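PDB 3LY0: dipeptidase AC. Metallo peptidase. MEROPS family M19 from Rhodobacter sphaeroides, which probably hydrolyses dipeptides as a zinc-dependent metallodipeptidase, and here holds a phosphinate mimic of L-Ala-D-Ala at two zinc ions. Local coordinates for residues A[45-58]-A[127-139]. Numbering follows the deposited sequence.
Sequences MKEGGFAGGFFAIY and HADGIVSGIMHME. With ZN (zinc ion), chain D; ZN (zinc ion), chain E; LY0 ((2R)-3-[(R)-[(1R)-1-aminoethyl](hydroxy)phosphoryl]-2-methylpropanoic acid), chain C.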
loop_
_atom_site.group_PDB
_atom_site.type_symbol
_atom_site.label_atom_id
_atom_site.label_comp_id
_atom_site.label_asym_id
_atom_site.label_seq_id
_atom_site.Cartn_x
_atom_site.Cartn_y
_atom_site.Cartn_z
ATOM N N MET A 45 16.206 2.629 -6.302
ATOM C CA MET A 45 15.026 2.807 -7.146
ATOM C C MET A 45 15.421 2.863 -8.613
ATOM O O MET A 45 14.790 2.237 -9.461
ATOM C CB MET A 45 14.276 4.101 -6.791
ATOM C CG MET A 45 13.489 4.067 -5.475
ATOM S SD MET A 45 12.810 5.734 -5.082
ATOM C CE MET A 45 11.929 5.355 -3.532
ATOM N N LYS A 46 16.460 3.636 -8.924
ATOM C CA LYS A 46 16.871 3.758 -10.322
ATOM C C LYS A 46 17.399 2.428 -10.859
ATOM O O LYS A 46 17.110 2.064 -11.993
ATOM C CB LYS A 46 17.906 4.869 -10.519
ATOM C CG LYS A 46 17.479 6.221 -9.966
ATOM C CD LYS A 46 16.106 6.645 -10.478
ATOM C CE LYS A 46 16.112 6.919 -11.973
ATOM N NZ LYS A 46 14.804 7.489 -12.418
ATOM N N GLU A 47 18.147 1.695 -10.042
ATOM C CA GLU A 47 18.690 0.409 -10.488
ATOM C C GLU A 47 17.602 -0.634 -10.722
ATOM O O GLU A 47 17.711 -1.467 -11.619
ATOM C CB GLU A 47 19.729 -0.136 -9.501
ATOM C CG GLU A 47 20.950 0.762 -9.312
ATOM C CD GLU A 47 21.583 1.189 -10.635
ATOM O OE1 GLU A 47 21.725 0.349 -11.544
ATOM O OE2 GLU A 47 21.934 2.374 -10.768
ATOM N N GLY A 48 16.546 -0.590 -9.914
ATOM C CA GLY A 48 15.504 -1.598 -9.981
ATOM C C GLY A 48 14.362 -1.280 -10.923
ATOM O O GLY A 48 13.486 -2.124 -11.121
ATOM N N GLY A 49 14.368 -0.086 -11.506
ATOM C CA GLY A 49 13.316 0.311 -12.423
ATOM C C GLY A 49 12.035 0.730 -11.722
ATOM O O GLY A 49 10.935 0.537 -12.254
ATOM N N PHE A 50 12.179 1.298 -10.527
ATOM C CA PHE A 50 11.039 1.798 -9.760
ATOM C C PHE A 50 10.695 3.170 -10.321
ATOM O O PHE A 50 11.450 4.125 -10.134
ATOM C CB PHE A 50 11.442 1.870 -8.280
ATOM C CG PHE A 50 10.355 2.351 -7.340
ATOM C CD1 PHE A 50 9.507 1.448 -6.702
ATOM C CD2 PHE A 50 10.220 3.706 -7.048
ATOM C CE1 PHE A 50 8.519 1.897 -5.807
ATOM C CE2 PHE A 50 9.240 4.155 -6.159
ATOM C CZ PHE A 50 8.394 3.246 -5.535
ATOM N N ALA A 51 9.565 3.259 -11.026
ATOM C CA ALA A 51 9.119 4.517 -11.647
ATOM C C ALA A 51 8.507 5.503 -10.652
ATOM O O ALA A 51 8.492 6.711 -10.878
ATOM C CB ALA A 51 8.114 4.238 -12.753
ATOM N N GLY A 52 7.996 4.969 -9.554
ATOM C CA GLY A 52 7.303 5.776 -8.573
ATOM C C GLY A 52 6.309 4.929 -7.810
ATOM O O GLY A 52 6.177 3.727 -8.041
ATOM N N GLY A 53 5.593 5.572 -6.896
ATOM C CA GLY A 53 4.591 4.856 -6.131
ATOM C C GLY A 53 3.885 5.698 -5.095
ATOM O O GLY A 53 4.130 6.904 -4.958
ATOM N N PHE A 54 2.984 5.038 -4.367
ATOM C CA PHE A 54 2.345 5.642 -3.210
ATOM C C PHE A 54 3.305 5.550 -2.024
ATOM O O PHE A 54 3.760 4.445 -1.675
ATOM C CB PHE A 54 1.074 4.873 -2.825
ATOM C CG PHE A 54 -0.056 4.953 -3.825
ATOM C CD1 PHE A 54 -1.185 5.724 -3.553
ATOM C CD2 PHE A 54 -0.033 4.204 -4.996
ATOM C CE1 PHE A 54 -2.255 5.766 -4.449
ATOM C CE2 PHE A 54 -1.094 4.233 -5.883
ATOM C CZ PHE A 54 -2.207 5.017 -5.616
ATOM N N PHE A 55 3.574 6.698 -1.406
ATOM C CA PHE A 55 4.406 6.789 -0.208
ATOM C C PHE A 55 3.508 6.992 1.005
ATOM O O PHE A 55 2.889 8.040 1.162
ATOM C CB PHE A 55 5.419 7.936 -0.360
ATOM C CG PHE A 55 6.536 7.615 -1.310
ATOM C CD1 PHE A 55 7.785 7.236 -0.831
ATOM C CD2 PHE A 55 6.322 7.654 -2.680
ATOM C CE1 PHE A 55 8.815 6.899 -1.714
ATOM C CE2 PHE A 55 7.339 7.310 -3.567
ATOM C CZ PHE A 55 8.579 6.942 -3.083
ATOM N N ALA A 56 3.430 5.961 1.839
ATOM C CA ALA A 56 2.509 5.960 2.963
ATOM C C ALA A 56 3.009 6.756 4.149
ATOM O O ALA A 56 4.163 6.624 4.573
ATOM C CB ALA A 56 2.210 4.524 3.389
ATOM N N ILE A 57 2.103 7.571 4.677
ATOM C CA ILE A 57 2.234 8.178 5.991
ATOM C C ILE A 57 1.453 7.271 6.931
ATOM O O ILE A 57 0.233 7.170 6.830
ATOM C CB ILE A 57 1.623 9.586 5.989
ATOM C CG1 ILE A 57 2.423 10.517 5.064
ATOM C CG2 ILE A 57 1.518 10.140 7.414
ATOM C CD1 ILE A 57 1.707 11.790 4.722
ATOM N N TYR A 58 2.164 6.597 7.827
ATOM C CA TYR A 58 1.566 5.627 8.732
ATOM C C TYR A 58 2.089 5.909 10.129
ATOM O O TYR A 58 3.292 6.040 10.316
ATOM C CB TYR A 58 1.911 4.200 8.277
ATOM C CG TYR A 58 2.191 3.214 9.390
ATOM C CD1 TYR A 58 1.157 2.624 10.111
ATOM C CD2 TYR A 58 3.495 2.864 9.707
ATOM C CE1 TYR A 58 1.423 1.726 11.131
ATOM C CE2 TYR A 58 3.770 1.960 10.709
ATOM C CZ TYR A 58 2.736 1.399 11.424
ATOM O OH TYR A 58 3.032 0.494 12.425
ATOM N N HIS A 127 6.677 9.556 -15.690
ATOM C CA HIS A 127 6.986 8.265 -16.287
ATOM C C HIS A 127 7.763 8.483 -17.580
ATOM O O HIS A 127 8.823 7.887 -17.790
ATOM C CB HIS A 127 5.704 7.468 -16.550
ATOM C CG HIS A 127 5.948 6.094 -17.093
ATOM N ND1 HIS A 127 5.903 4.959 -16.310
ATOM C CD2 HIS A 127 6.256 5.674 -18.343
ATOM C CE1 HIS A 127 6.160 3.901 -17.056
ATOM N NE2 HIS A 127 6.383 4.308 -18.293
ATOM N N ALA A 128 7.243 9.355 -18.436
ATOM C CA ALA A 128 7.892 9.631 -19.717
ATOM C C ALA A 128 9.290 10.223 -19.540
ATOM O O ALA A 128 10.203 9.925 -20.319
ATOM C CB ALA A 128 7.026 10.549 -20.567
ATOM N N ASP A 129 9.460 11.039 -18.506
ATOM C CA ASP A 129 10.715 11.747 -18.269
ATOM C C ASP A 129 11.723 10.969 -17.424
ATOM O O ASP A 129 12.845 11.430 -17.223
ATOM C CB ASP A 129 10.446 13.110 -17.622
ATOM C CG ASP A 129 9.811 14.097 -18.585
ATOM O OD1 ASP A 129 9.807 13.813 -19.803
ATOM O OD2 ASP A 129 9.318 15.149 -18.124
ATOM N N GLY A 130 11.329 9.803 -16.919
ATOM C CA GLY A 130 12.198 9.048 -16.030
ATOM C C GLY A 130 12.448 9.716 -14.683
ATOM O O GLY A 130 13.488 9.502 -14.059
ATOM N N ILE A 131 11.500 10.537 -14.236
ATOM C CA ILE A 131 11.566 11.150 -12.913
ATOM C C ILE A 131 10.730 10.292 -11.965
ATOM O O ILE A 131 9.608 9.925 -12.292
ATOM C CB ILE A 131 10.981 12.573 -12.936
ATOM C CG1 ILE A 131 11.744 13.451 -13.938
ATOM C CG2 ILE A 131 10.969 13.175 -11.534
ATOM C CD1 ILE A 131 11.089 14.797 -14.186
ATOM N N VAL A 132 11.276 9.940 -10.806
ATOM C CA VAL A 132 10.526 9.091 -9.878
ATOM C C VAL A 132 9.335 9.871 -9.320
ATOM O O VAL A 132 9.487 11.008 -8.856
ATOM C CB VAL A 132 11.416 8.582 -8.728
ATOM C CG1 VAL A 132 10.589 7.760 -7.742
ATOM C CG2 VAL A 132 12.557 7.728 -9.277
ATOM N N SER A 133 8.153 9.267 -9.394
ATOM C CA SER A 133 6.938 9.916 -8.916
ATOM C C SER A 133 6.549 9.427 -7.524
ATOM O O SER A 133 6.822 8.283 -7.137
ATOM C CB SER A 133 5.785 9.691 -9.895
ATOM O OG SER A 133 5.575 8.301 -10.118
ATOM N N GLY A 134 5.901 10.310 -6.774
ATOM C CA GLY A 134 5.397 9.950 -5.461
ATOM C C GLY A 134 3.989 10.457 -5.263
ATOM O O GLY A 134 3.704 11.613 -5.559
ATOM N N ILE A 135 3.111 9.599 -4.752
ATOM C CA ILE A 135 1.782 10.021 -4.322
ATOM C C ILE A 135 1.756 10.038 -2.798
ATOM O O ILE A 135 2.097 9.041 -2.155
ATOM C CB ILE A 135 0.691 9.067 -4.839
ATOM C CG1 ILE A 135 0.678 9.035 -6.371
ATOM C CG2 ILE A 135 -0.688 9.462 -4.286
ATOM C CD1 ILE A 135 -0.279 8.016 -6.952
ATOM N N MET A 136 1.372 11.176 -2.221
ATOM C CA MET A 136 1.185 11.264 -0.768
ATOM C C MET A 136 -0.057 10.478 -0.335
ATOM O O MET A 136 -1.184 10.784 -0.753
ATOM C CB MET A 136 1.088 12.731 -0.329
ATOM C CG MET A 136 0.999 12.927 1.188
ATOM S SD MET A 136 0.780 14.672 1.741
ATOM C CE MET A 136 2.223 15.458 0.995
ATOM N N HIS A 137 0.173 9.482 0.514
ATOM C CA HIS A 137 -0.844 8.530 0.936
ATOM C C HIS A 137 -0.882 8.488 2.449
ATOM O O HIS A 137 0.162 8.551 3.095
ATOM C CB HIS A 137 -0.487 7.132 0.413
ATOM C CG HIS A 137 -1.362 6.041 0.952
ATOM N ND1 HIS A 137 -2.608 5.766 0.431
ATOM C CD2 HIS A 137 -1.171 5.163 1.966
ATOM C CE1 HIS A 137 -3.143 4.756 1.096
ATOM N NE2 HIS A 137 -2.294 4.372 2.033
ATOM N N MET A 138 -2.078 8.378 3.024
ATOM C CA MET A 138 -2.214 8.240 4.470
ATOM C C MET A 138 -2.767 6.850 4.778
ATOM O O MET A 138 -3.844 6.495 4.316
ATOM C CB MET A 138 -3.161 9.342 4.985
ATOM C CG MET A 138 -3.411 9.380 6.487
ATOM S SD MET A 138 -4.204 10.937 7.017
ATOM C CE MET A 138 -2.977 12.076 6.455
ATOM N N GLU A 139 -2.011 6.053 5.529
ATOM C CA GLU A 139 -2.406 4.690 5.867
ATOM C C GLU A 139 -2.945 4.715 7.282
ATOM O O GLU A 139 -2.175 4.651 8.239
ATOM C CB GLU A 139 -1.197 3.758 5.786
ATOM C CG GLU A 139 -1.502 2.322 6.216
ATOM C CD GLU A 139 -0.369 1.357 5.895
ATOM O OE1 GLU A 139 0.800 1.784 5.847
ATOM O OE2 GLU A 139 -0.643 0.171 5.682
HETATM ZN ZN ZN D . 2.503 0.650 5.231
HETATM ZN ZN ZN E . -0.183 -1.855 5.382
HETATM P P LY0 C . 2.216 -2.162 6.734
HETATM C C1 LY0 C . 3.365 -1.462 9.182
HETATM N N1 LY0 C . 2.951 0.304 7.492
HETATM C C2 LY0 C . 3.314 -1.084 7.717
HETATM C C4 LY0 C . 2.891 -3.870 6.672
HETATM C C5 LY0 C . 1.905 -4.962 6.981
HETATM C C6 LY0 C . 0.604 -4.803 6.244
HETATM C C7 LY0 C . 2.482 -6.354 6.940
HETATM O O31 LY0 C . 2.150 -1.527 5.365
HETATM O O32 LY0 C . 0.784 -2.134 7.362
HETATM O O61 LY0 C . -0.467 -5.539 6.634
HETATM O O62 LY0 C . 0.477 -3.991 5.312
HETATM O O HOH W 1 8.655 7.576 -13.508
#
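Ile135 CD1 sits over the centre of one face of the Phe54 ring, 3.9 Å from its centroid, a CH-pi contact between side chains that run the same way off one sheet face. On that face too, the methyl of Ala56 meets the His137 imidazole at its edge, by CD2; His137 ND1 is hydrogen-bonded to Ser161. The Phe55 ring, on the other face, brings CE2 at its edge to within 3.7 Å of Ser133 O. Between these two layers, parallel strands 50-57 and 132-139 are joined by seven backbone hydrogen bonds, from Ser133 N to Ala51 O (3.0 Å) up to Glu139 N to Ile57 O (2.8 Å).

That last bond holds the backbone of Glu139 at the end of its strand, beside the metals. With CG anti to the backbone N (chi1 176°) and an extended chain, its carboxylate bridges both zinc ions, OE1 and OE2 each 2.1 Å from their own metal. The Tyr58 ring is turned 60° from this carboxylate and lays one face against the inhibitor's N1, which is offset toward the rim, 3.4 Å from Tyr58 CD2; Tyr58 OH is hydrogen-bonded to His65 ND1. Replacing Tyr58 with an alanine would probably leave the inhibitor's amino end without that aromatic wall and His65 ND1 without the hydroxyl it pairs with.

Both strands belong to the TIM-barrel-like core: 50-57 also pairs with strand 9-11, 132-139 with 114-116 and 159-163, while helix 89-109 packs on Phe55, Ile57 and Met136.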